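Local structure of tyrosine--tRNA ligase, mitochondrial (Emericella nidulans, 5IHX) at residues H40-R44 with G45-D49; R54-L57 with H58-T62; N174-P177 with L178-L182; L302-M306 with T307-E311; V317-P320 with D321-E325. The protein probably catalyses the ATP-dependent joining of L-tyrosine to tRNA(Tyr) as a class I aminoacyl-tRNA synthetase, this C-terminally truncated chain keeping the catalytic domain and helices after it. One frame throughout, in Å; residues are numbered along the deposited sequence.

Contact 1 (H40-R44 with G45-D49)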
# COMPACT_ATOMS: atom_id res chain seq x y z
N HIS A 40 9.07 17.63 -34.26
CA HIS A 40 10.41 17.09 -34.41
C HIS A 40 10.45 15.59 -34.16
O HIS A 40 11.01 14.84 -34.96
CB HIS A 40 11.38 17.79 -33.47
CG HIS A 40 12.73 17.15 -33.41
ND1 HIS A 40 13.62 17.20 -34.46
CD2 HIS A 40 13.32 16.40 -32.45
CE1 HIS A 40 14.71 16.53 -34.14
NE2 HIS A 40 14.55 16.04 -32.92
N LEU A 41 9.85 15.14 -33.06
CA LEU A 41 9.85 13.72 -32.71
C LEU A 41 9.09 12.90 -33.75
O LEU A 41 9.48 11.77 -34.06
CB LEU A 41 9.23 13.50 -31.33
CG LEU A 41 10.05 13.94 -30.11
CD1 LEU A 41 9.28 13.63 -28.83
CD2 LEU A 41 11.42 13.27 -30.07
N GLU A 42 8.01 13.46 -34.27
CA GLU A 42 7.23 12.79 -35.30
C GLU A 42 8.09 12.56 -36.54
O GLU A 42 8.03 11.52 -37.18
CB GLU A 42 5.99 13.61 -35.65
CG GLU A 42 4.88 13.49 -34.61
CD GLU A 42 3.82 14.56 -34.76
OE1 GLU A 42 2.67 14.31 -34.34
OE2 GLU A 42 4.13 15.65 -35.28
N GLU A 43 8.91 13.56 -36.87
CA GLU A 43 9.83 13.45 -37.99
C GLU A 43 10.88 12.36 -37.75
O GLU A 43 11.32 11.70 -38.69
CB GLU A 43 10.50 14.80 -38.26
CG GLU A 43 11.27 14.85 -39.57
CD GLU A 43 11.80 16.24 -39.89
OE1 GLU A 43 12.04 17.02 -38.95
OE2 GLU A 43 11.96 16.55 -41.09
N ARG A 44 11.28 12.19 -36.49
CA ARG A 44 12.25 11.15 -36.15
C ARG A 44 11.56 9.78 -36.07
O ARG A 44 12.22 8.75 -36.01
CB ARG A 44 12.95 11.44 -34.82
CG ARG A 44 13.62 12.81 -34.75
CD ARG A 44 14.67 13.07 -35.82
NE ARG A 44 15.75 12.09 -35.90
CZ ARG A 44 16.88 12.30 -36.57
NH1 ARG A 44 17.07 13.45 -37.21
NH2 ARG A 44 17.82 11.37 -36.61
N GLY A 45 10.23 9.78 -36.03
CA GLY A 45 9.46 8.55 -35.92
C GLY A 45 9.49 7.96 -34.52
O GLY A 45 9.39 6.75 -34.34
N LEU A 46 9.63 8.83 -33.52
CA LEU A 46 9.79 8.39 -32.14
C LEU A 46 8.49 8.36 -31.33
O LEU A 46 8.48 7.86 -30.21
CB LEU A 46 10.81 9.29 -31.43
CG LEU A 46 12.28 9.02 -31.76
CD1 LEU A 46 13.17 10.11 -31.19
CD2 LEU A 46 12.71 7.65 -31.25
N ILE A 47 7.40 8.89 -31.89
CA ILE A 47 6.10 8.84 -31.22
C ILE A 47 5.22 7.75 -31.82
O ILE A 47 4.94 7.76 -33.02
CB ILE A 47 5.35 10.18 -31.30
CG1 ILE A 47 6.22 11.30 -30.73
CG2 ILE A 47 4.01 10.08 -30.57
CD1 ILE A 47 5.55 12.66 -30.68
N HIS A 48 4.78 6.81 -30.98
CA HIS A 48 3.85 5.77 -31.39
C HIS A 48 2.42 6.21 -31.08
O HIS A 48 1.64 6.47 -31.99
CB HIS A 48 4.17 4.45 -30.69
CG HIS A 48 3.24 3.34 -31.06
ND1 HIS A 48 3.03 2.95 -32.37
CD2 HIS A 48 2.47 2.53 -30.30
CE1 HIS A 48 2.16 1.95 -32.39
NE2 HIS A 48 1.81 1.68 -31.15
N ASP A 49 2.10 6.27 -29.80
CA ASP A 49 0.80 6.76 -29.34
C ASP A 49 0.96 7.93 -28.38
O ASP A 49 1.89 7.95 -27.57
CB ASP A 49 0.00 5.65 -28.65
CG ASP A 49 -0.53 4.62 -29.62
OD1 ASP A 49 -0.80 4.97 -30.79
OD2 ASP A 49 -0.70 3.45 -29.20

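Contact 2 (R54-L57 with H58-T62)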
# COMPACT_ATOMS: atom_id res chain seq x y z
N ARG A 54 -2.97 14.52 -29.23
CA ARG A 54 -1.71 14.85 -29.89
C ARG A 54 -1.54 16.36 -30.05
O ARG A 54 -0.48 16.90 -29.76
CB ARG A 54 -1.61 14.14 -31.25
CG ARG A 54 -0.32 14.45 -32.04
CD ARG A 54 -0.45 15.71 -32.89
NE ARG A 54 0.79 16.08 -33.56
CZ ARG A 54 1.00 17.27 -34.10
NH1 ARG A 54 0.06 18.21 -34.05
NH2 ARG A 54 2.16 17.54 -34.69
N ASP A 55 -2.58 17.03 -30.53
CA ASP A 55 -2.51 18.47 -30.76
C ASP A 55 -2.25 19.22 -29.46
O ASP A 55 -1.56 20.24 -29.46
CB ASP A 55 -3.79 18.99 -31.42
CG ASP A 55 -3.98 18.48 -32.83
OD1 ASP A 55 -2.97 18.18 -33.50
OD2 ASP A 55 -5.14 18.38 -33.28
N LEU A 56 -2.80 18.72 -28.36
CA LEU A 56 -2.55 19.33 -27.06
C LEU A 56 -1.08 19.16 -26.66
O LEU A 56 -0.46 20.08 -26.15
CB LEU A 56 -3.47 18.74 -25.99
CG LEU A 56 -3.24 19.26 -24.57
CD1 LEU A 56 -3.33 20.78 -24.53
CD2 LEU A 56 -4.24 18.64 -23.61
N LEU A 57 -0.54 17.96 -26.90
CA LEU A 57 0.86 17.69 -26.61
C LEU A 57 1.74 18.67 -27.37
O LEU A 57 2.67 19.27 -26.81
CB LEU A 57 1.23 16.25 -26.99
CG LEU A 57 2.63 15.78 -26.59
CD1 LEU A 57 2.75 15.64 -25.08
CD2 LEU A 57 2.97 14.47 -27.28
N HIS A 58 1.44 18.84 -28.65
CA HIS A 58 2.11 19.83 -29.49
C HIS A 58 2.00 21.23 -28.90
O HIS A 58 3.00 21.96 -28.84
CB HIS A 58 1.55 19.78 -30.91
CG HIS A 58 1.95 20.94 -31.76
ND1 HIS A 58 3.17 21.00 -32.40
CD2 HIS A 58 1.28 22.05 -32.13
CE1 HIS A 58 3.25 22.13 -33.09
NE2 HIS A 58 2.10 22.78 -32.95
N ARG A 59 0.81 21.63 -28.47
CA ARG A 59 0.63 22.96 -27.91
C ARG A 59 1.43 23.13 -26.62
O ARG A 59 2.03 24.18 -26.38
CB ARG A 59 -0.85 23.27 -27.63
CG ARG A 59 -1.60 23.86 -28.81
CD ARG A 59 -2.84 24.64 -28.37
NE ARG A 59 -3.87 23.81 -27.75
CZ ARG A 59 -4.58 24.17 -26.67
NH1 ARG A 59 -4.37 25.35 -26.09
NH2 ARG A 59 -5.50 23.36 -26.18
N VAL A 60 1.42 22.10 -25.77
CA VAL A 60 2.14 22.16 -24.50
C VAL A 60 3.62 22.44 -24.72
O VAL A 60 4.20 23.32 -24.09
CB VAL A 60 1.97 20.84 -23.69
CG1 VAL A 60 2.97 20.78 -22.54
CG2 VAL A 60 0.56 20.72 -23.16
N PHE A 61 4.24 21.68 -25.63
CA PHE A 61 5.67 21.83 -25.89
C PHE A 61 5.98 23.12 -26.63
O PHE A 61 7.07 23.68 -26.48
CB PHE A 61 6.19 20.63 -26.68
CG PHE A 61 6.55 19.45 -25.82
CD1 PHE A 61 7.67 19.48 -25.02
CD2 PHE A 61 5.76 18.31 -25.82
CE1 PHE A 61 8.01 18.40 -24.22
CE2 PHE A 61 6.09 17.22 -25.03
CZ PHE A 61 7.22 17.27 -24.23
N THR A 62 5.04 23.59 -27.44
CA THR A 62 5.22 24.85 -28.14
C THR A 62 5.25 26.01 -27.15
O THR A 62 6.14 26.86 -27.21
CB THR A 62 4.10 25.09 -29.18
OG1 THR A 62 4.12 24.06 -30.16
CG2 THR A 62 4.28 26.45 -29.86

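Contact 3 (N174-P177 with L178-L182)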
# COMPACT_ATOMS: atom_id res chain seq x y z
N ASN A 174 11.13 4.87 0.19
CA ASN A 174 11.71 4.31 1.40
C ASN A 174 10.98 4.75 2.67
O ASN A 174 11.00 4.04 3.67
CB ASN A 174 13.19 4.68 1.50
CG ASN A 174 14.08 3.82 0.61
OD1 ASN A 174 13.62 2.85 0.01
ND2 ASN A 174 15.36 4.17 0.53
N LYS A 175 10.33 5.91 2.62
CA LYS A 175 9.68 6.48 3.79
C LYS A 175 8.19 6.80 3.59
O LYS A 175 7.46 6.95 4.57
CB LYS A 175 10.42 7.75 4.24
CG LYS A 175 10.65 8.77 3.14
CD LYS A 175 11.50 9.93 3.63
N THR A 176 7.75 6.91 2.34
CA THR A 176 6.37 7.33 2.04
C THR A 176 5.33 6.44 2.74
O THR A 176 5.18 5.27 2.39
CB THR A 176 6.10 7.30 0.52
OG1 THR A 176 6.91 8.28 -0.14
CG2 THR A 176 4.63 7.60 0.22
N PRO A 177 4.60 7.00 3.72
CA PRO A 177 3.60 6.20 4.43
C PRO A 177 2.45 5.72 3.55
O PRO A 177 1.98 6.46 2.68
CB PRO A 177 3.08 7.15 5.52
CG PRO A 177 4.13 8.19 5.67
CD PRO A 177 4.72 8.35 4.30
N LEU A 178 2.02 4.48 3.76
CA LEU A 178 0.84 3.95 3.08
C LEU A 178 -0.35 4.89 3.26
O LEU A 178 -1.11 5.13 2.33
CB LEU A 178 0.50 2.56 3.61
CG LEU A 178 -0.88 1.98 3.28
CD1 LEU A 178 -1.16 2.00 1.79
CD2 LEU A 178 -0.99 0.56 3.81
N LEU A 179 -0.49 5.43 4.46
CA LEU A 179 -1.65 6.27 4.78
C LEU A 179 -1.67 7.52 3.90
O LEU A 179 -2.74 7.98 3.50
CB LEU A 179 -1.64 6.65 6.26
CG LEU A 179 -2.97 7.10 6.88
CD1 LEU A 179 -4.05 6.04 6.71
CD2 LEU A 179 -2.78 7.43 8.36
N GLU A 180 -0.49 8.06 3.59
CA GLU A 180 -0.40 9.24 2.74
C GLU A 180 -0.90 8.95 1.32
O GLU A 180 -1.61 9.77 0.73
CB GLU A 180 1.04 9.76 2.69
CG GLU A 180 1.21 11.02 1.85
CD GLU A 180 2.64 11.52 1.79
OE1 GLU A 180 3.52 10.91 2.44
OE2 GLU A 180 2.89 12.53 1.10
N VAL A 181 -0.52 7.80 0.77
CA VAL A 181 -0.94 7.45 -0.58
C VAL A 181 -2.44 7.17 -0.62
O VAL A 181 -3.12 7.55 -1.58
CB VAL A 181 -0.17 6.22 -1.11
CG1 VAL A 181 -0.71 5.77 -2.46
CG2 VAL A 181 1.32 6.54 -1.22
N LEU A 182 -2.96 6.51 0.41
CA LEU A 182 -4.39 6.23 0.49
C LEU A 182 -5.19 7.52 0.62
O LEU A 182 -6.26 7.65 0.03
CB LEU A 182 -4.69 5.29 1.66
CG LEU A 182 -4.10 3.88 1.59
CD1 LEU A 182 -4.61 3.03 2.74
CD2 LEU A 182 -4.39 3.21 0.25

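Contact 4 (L302-M306 with T307-E311)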
# COMPACT_ATOMS: atom_id res chain seq x y z
N LEU A 302 23.91 -2.67 -23.36
CA LEU A 302 24.66 -1.43 -23.54
C LEU A 302 25.95 -1.46 -22.74
O LEU A 302 26.79 -0.56 -22.87
CB LEU A 302 23.80 -0.23 -23.12
CG LEU A 302 22.47 -0.06 -23.87
CD1 LEU A 302 21.75 1.20 -23.41
CD2 LEU A 302 22.69 -0.02 -25.38
N ASP A 303 26.12 -2.49 -21.91
CA ASP A 303 27.34 -2.67 -21.13
C ASP A 303 28.39 -3.42 -21.94
O ASP A 303 28.17 -4.55 -22.37
CB ASP A 303 27.03 -3.43 -19.83
CG ASP A 303 28.25 -3.54 -18.92
OD1 ASP A 303 28.07 -3.47 -17.69
OD2 ASP A 303 29.37 -3.69 -19.43
N LYS A 304 29.53 -2.77 -22.16
CA LYS A 304 30.63 -3.32 -22.94
C LYS A 304 31.08 -4.70 -22.44
O LYS A 304 31.53 -5.54 -23.22
CB LYS A 304 31.81 -2.35 -22.92
CG LYS A 304 33.08 -2.82 -23.60
CD LYS A 304 34.24 -1.89 -23.27
CE LYS A 304 35.07 -1.55 -24.49
NZ LYS A 304 35.80 -2.71 -25.05
N ASP A 305 30.96 -4.93 -21.14
CA ASP A 305 31.41 -6.19 -20.54
C ASP A 305 30.42 -7.33 -20.75
O ASP A 305 30.76 -8.50 -20.57
CB ASP A 305 31.67 -5.99 -19.05
CG ASP A 305 32.89 -5.12 -18.77
OD1 ASP A 305 33.87 -5.21 -19.54
OD2 ASP A 305 32.87 -4.35 -17.79
N MET A 306 29.18 -6.99 -21.12
CA MET A 306 28.16 -8.00 -21.39
C MET A 306 27.97 -8.20 -22.89
O MET A 306 27.87 -9.33 -23.37
CB MET A 306 26.84 -7.60 -20.74
CG MET A 306 26.93 -7.50 -19.22
SD MET A 306 25.40 -6.92 -18.45
CE MET A 306 24.30 -8.29 -18.80
N THR A 307 27.94 -7.09 -23.62
CA THR A 307 27.89 -7.12 -25.08
C THR A 307 29.02 -6.23 -25.61
O THR A 307 28.98 -5.02 -25.45
CB THR A 307 26.53 -6.64 -25.63
OG1 THR A 307 25.50 -7.54 -25.23
CG2 THR A 307 26.55 -6.53 -27.15
N SER A 308 30.01 -6.86 -26.24
CA SER A 308 31.16 -6.13 -26.74
C SER A 308 30.74 -5.07 -27.75
O SER A 308 29.69 -5.17 -28.38
CB SER A 308 32.17 -7.08 -27.39
OG SER A 308 31.70 -7.54 -28.64
N THR A 309 31.58 -4.05 -27.90
CA THR A 309 31.33 -2.97 -28.85
C THR A 309 31.24 -3.52 -30.27
O THR A 309 30.46 -3.03 -31.09
CB THR A 309 32.43 -1.91 -28.77
OG1 THR A 309 33.70 -2.51 -29.06
CG2 THR A 309 32.47 -1.28 -27.39
N PHE A 310 32.04 -4.54 -30.55
CA PHE A 310 32.07 -5.16 -31.87
C PHE A 310 30.73 -5.81 -32.18
O PHE A 310 30.19 -5.69 -33.28
CB PHE A 310 33.19 -6.21 -31.93
CG PHE A 310 33.36 -6.83 -33.28
CD1 PHE A 310 32.86 -8.09 -33.55
CD2 PHE A 310 34.02 -6.15 -34.30
CE1 PHE A 310 33.02 -8.67 -34.80
CE2 PHE A 310 34.18 -6.72 -35.55
CZ PHE A 310 33.68 -7.98 -35.80
N GLU A 311 30.19 -6.50 -31.19
CA GLU A 311 28.91 -7.20 -31.32
C GLU A 311 27.71 -6.25 -31.37
O GLU A 311 26.71 -6.54 -32.02
CB GLU A 311 28.77 -8.18 -30.16
CG GLU A 311 29.65 -9.41 -30.34
CD GLU A 311 30.09 -10.02 -29.03
OE1 GLU A 311 30.43 -9.25 -28.11
OE2 GLU A 311 30.08 -11.26 -28.90

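Contact 5 (V317-P320 with D321-E325)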
# COMPACT_ATOMS: atom_id res chain seq x y z
N VAL A 317 24.47 -3.48 -37.95
CA VAL A 317 24.76 -3.63 -39.38
C VAL A 317 23.84 -4.68 -40.01
O VAL A 317 23.62 -4.67 -41.22
CB VAL A 317 26.24 -4.02 -39.67
CG1 VAL A 317 27.18 -2.91 -39.25
CG2 VAL A 317 26.61 -5.31 -39.01
N ARG A 318 23.29 -5.57 -39.19
CA ARG A 318 22.37 -6.60 -39.68
C ARG A 318 20.93 -6.09 -39.76
O ARG A 318 20.01 -6.86 -40.03
CB ARG A 318 22.40 -7.84 -38.79
CG ARG A 318 23.70 -8.61 -38.80
CD ARG A 318 23.53 -9.97 -38.14
NE ARG A 318 23.04 -9.86 -36.76
CZ ARG A 318 23.81 -9.88 -35.68
NH1 ARG A 318 25.13 -10.01 -35.78
NH2 ARG A 318 23.26 -9.77 -34.47
N THR A 319 20.72 -4.80 -39.50
CA THR A 319 19.39 -4.21 -39.60
C THR A 319 18.83 -4.42 -41.01
O THR A 319 19.52 -4.14 -41.99
CB THR A 319 19.41 -2.70 -39.27
OG1 THR A 319 19.91 -2.50 -37.94
CG2 THR A 319 18.02 -2.10 -39.37
N PRO A 320 17.59 -4.94 -41.11
CA PRO A 320 17.00 -5.17 -42.44
C PRO A 320 16.91 -3.90 -43.29
O PRO A 320 16.74 -2.81 -42.75
CB PRO A 320 15.60 -5.70 -42.12
CG PRO A 320 15.69 -6.24 -40.74
CD PRO A 320 16.69 -5.38 -40.03
N ASP A 321 17.02 -4.06 -44.60
CA ASP A 321 16.95 -2.93 -45.53
C ASP A 321 15.67 -2.11 -45.39
O ASP A 321 15.70 -0.88 -45.52
CB ASP A 321 17.08 -3.44 -46.98
CG ASP A 321 18.45 -4.00 -47.28
OD1 ASP A 321 18.54 -4.96 -48.08
OD2 ASP A 321 19.45 -3.49 -46.73
N ASP A 322 14.55 -2.77 -45.12
CA ASP A 322 13.27 -2.07 -45.03
C ASP A 322 13.07 -1.38 -43.67
O ASP A 322 12.05 -0.74 -43.45
CB ASP A 322 12.11 -3.04 -45.30
CG ASP A 322 12.12 -4.26 -44.40
OD1 ASP A 322 12.57 -4.16 -43.24
OD2 ASP A 322 11.67 -5.34 -44.85
N ALA A 323 14.05 -1.52 -42.78
CA ALA A 323 13.96 -0.92 -41.45
C ALA A 323 15.05 0.12 -41.17
O ALA A 323 14.90 0.96 -40.29
CB ALA A 323 14.01 -2.01 -40.39
N VAL A 324 16.14 0.07 -41.93
CA VAL A 324 17.32 0.86 -41.60
C VAL A 324 17.06 2.37 -41.63
O VAL A 324 17.60 3.11 -40.80
CB VAL A 324 18.51 0.53 -42.54
CG1 VAL A 324 18.22 0.94 -43.97
CG2 VAL A 324 19.79 1.19 -42.03
N GLU A 325 16.25 2.84 -42.57
CA GLU A 325 15.97 4.27 -42.65
C GLU A 325 15.27 4.77 -41.40
O GLU A 325 15.62 5.82 -40.86
CB GLU A 325 15.13 4.61 -43.88
CG GLU A 325 14.74 6.09 -43.92
CD GLU A 325 14.12 6.52 -45.24
OE1 GLU A 325 14.05 5.69 -46.18
OE2 GLU A 325 13.71 7.70 -45.34

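Contact 1 (H40-R44 with G45-D49)
Leu41 meets the chain leaving its helix both through its side chain and through its carbonyl. Its CD2 lies against Leu46 CD1 at 3.8 Å, the two leucines crossing at a slant. Nearer the backbone, Leu41 CB is the same 3.8 Å from Ile47 CG1. Ile47 reaches further along the helix, its CD1 closing on Glu42 CG at 4.1 Å, while Leu46 CD1 also touches Arg44 CB at 3.9 Å. The backbone brings these groups back: Leu46 N donates to Leu41 O at 3.0 Å, the N-H pointing almost straight at the oxygen (176°). Gly45 N gives a weak bond to Glu42 O at 3.0 Å. Together the two bonds form a Schellman motif that ends the helix, with Gly45 as its C-prime residue at a positive phi of 75°. The turn places Leu46 and Ile47 with their CB atoms directed at the helix they have just left. One shell out, Val89 and Trp92 of helix 84-95 cover Leu46, and Phe279 of strand 277-280 touches both Leu41 and Ile47. With CG beside its backbone N (chi1 -54°), Arg44 lays that carbon over one face of the His40 ring; bends at chi2 and chi3 then carry the guanidinium away. That group is held by the backbone carbonyls of Lys329 and Leu334, and Glu42 forms a salt bridge with Arg54.

Contact 2 (R54-L57 with H58-T62)
Arg54 and His58 both place CG opposite their backbone N (chi1 179° and 168°), and a bend at chi2 of Arg54 then swings its guanidinium alongside the imidazole. The two side chains run the same way with their planes only 10° apart. Between the side chains the closest approach is Arg54 NH1 to His58 CB at 3.8 Å, the CB lying over one guanidinium face toward its rim. Asp55 OD1 holds the edge of that group, taking a salt bridge from Arg54 NH1 at 3.1 Å in the guanidinium plane. The histidine ring is covered on one face by Thr62 OG1, which sits over the ring centre and donates to His58 O at 2.7 Å. That carbonyl is gripped twice, because Thr62 N reaches it from the opposite side of its plane. All of this rides on helix 54-63, whose regular i to i+4 bonds include His58 N to Arg54 O at 2.9 Å. On the flank facing the protein, Leu57 and Phe61 lie side by side, Leu57 CD1 being 3.7 Å from Phe61 CE2. Leu57 O comes up to the edge of the same ring, 3.4 Å from Phe61 CD2. Leu56 CD1 divides its contacts between Val60 CG2 at 4.1 Å and Arg59 NH2, covering one face of the Arg59 guanidinium. Val38 of helix 37-44 touches both Leu57 and Phe61, and Ile277 and Phe279 of strand 277-280 pack on Leu57. Arg54 NE pairs with Glu42, and His58 ND1 makes a weak bond with Ser36 OG.

Contact 3 (N174-P177 with L178-L182)
Thr176 and Val181 form the close apolar side of this helix start: their CG2 methyls meet at 3.8 Å, the side chains crossing at about a right angle. Thr176 turns this methyl opposite its backbone N (OG1 at chi1 -65°), while its OG1 bonds back to Trp172 O. Pro177 occupies the N-cap position of helix 178-186. Its carbonyl faces the first turn and takes two weak bonds, from Glu180 N at 3.1 Å and from Val181 N at 3.4 Å. The latter N-H points fairly well at the oxygen (157°), whereas the former meets it at a poorer angle. The solvent side belongs to Glu180, which is partly exposed although its atoms come close. Its chain runs fully extended, bringing OE1 against the proline ring at 3.4 Å from Pro177 CD. The same OE1 is 4.1 Å from Thr176 CG2, and Glu180 CB rests 3.4 Å from Pro177 O. Trp223 of helix 212-229 touches both Thr176 and Glu180. The dimer interface closes over another side: the backbones of Thr176 and Leu178 hydrogen-bond to the second subunit, where Leu178 packs on Trp173 and Pro177 on Asn174 of that neighbouring subunit. Pro177 has no side-chain acceptor for the first turn, and it meets the turn through its carbonyl and ring carbons. The Glu180 carboxylate sits beside the amino end of the helix, where the helix dipole would probably favour its negative charge.

Contact 4 (L302-M306 with T307-E311)
Asp303 and Thr307 are tied by the one hydrogen bond between 302-306 and 307-311: Thr307 N donates to Asp303 O at 2.8 Å, nearly straight at 173°. Met306 N reaches the same oxygen at 2.9 Å, so this oxygen has two donors. The Asp303 carboxylate tightens the bend as an Asx turn, its OD2 accepting from Asp305 N at 2.6 Å. Weaker CA-H...O contacts join the next residues, Ser308 CA lying 3.6 Å from Lys304 O and Lys304 CA 3.5 Å from Thr307 O. The apolar part is the slanting approach of Lys304 to Thr309, CE to CG2 at 3.9 Å. Lys304 sets out with CG opposite its backbone N (chi1 176°), and the bend at chi3 sets CE beside that methyl. Capping interactions start helix 309-317: Ser308 OG accepts from Glu311 N in a capping box, although the return bond is weak and Glu311 is poorly ordered, with its OE1 modelled too close to the serine. Outward, Thr307 OG1 bonds to Trp301 N, and Glu372 receives Thr309 OG1 and a long, weak ion pair from Lys304. Upstream, residues 288-297 are not modelled; they include KFGKS, probably the KMSKS-type signature of class I synthetases. Because both its carbonyl and its carboxylate accept backbone N-H groups, Asp303 helps to hold the bend leading into the helix.

Contact 5 (V317-P320 with D321-E325)
Pro320 O turns into the first turn of the following helix and receives Ala323 N at 3.0 Å, a donor lying well above the carbonyl plane (57° out of it), together with a weak bond from Val324 N at 3.1 Å. The side-chain packing centres on Thr319, whose CB is directed at the helix. Its methyl CG2, opposite its own backbone N (OG1 at chi1 -59°), rests on the backbone of Val324, 3.8 Å from Val324 CA. The same methyl lies 4.1 Å from Ala323 CB and equally far from Val324 CB, so it sits over the step between these two residues. Thr319 OG1 turns back to bond with Phe316 O, in the helix just ended. This is the short connection between helix 309-317 and helix 321-331, in the all-helical part that follows the nucleotide-binding fold and probably corresponds to the anticodon-recognition region of bacterial relatives. Pro320 covers the flank of the new turn with its ring: its CD reaches Ala323 CB at 4.3 Å, a loose apolar touch. On its other edge, Pro320 CB is 3.6 Å from Asp322 OD1. Asp322 holds its CG between backbone N and carbonyl carbon, at a chi1 of 55°, which folds the carboxylate back toward the proline. Helix 354-368 lies beside this turn, with Leu359 touching Thr319 and Ala355 touching Val324. From the same helix, Gln356 NE2 bonds both to Thr319 O and to Asp321 OD2, bridging the loop and the beginning of the helix.

Contacts 1 and 2 meet directly, Glu42 OE1 lying 2.7 Å from Arg54 NE in a salt bridge that joins helix 37-44 to helix 54-63. Contact 1 also lies near contact 5, nearest atoms about 7 Å apart without touching, and Arg326 of helix 321-331 bonds to Gly45 O. Contacts 4 and 5 lie at the two ends of helix 309-317, with centres about 20 Å apart. Contact 3 stands apart at the dimer interface, its centre about 48 Å from that of contact 5, on opposite sides of the chain's centre. The side chain of Thr176 is about 13 Å from the bound tyrosine and touches helix 212-229, which supplies Tyr217, Gln221 and Asp224 to that pocket.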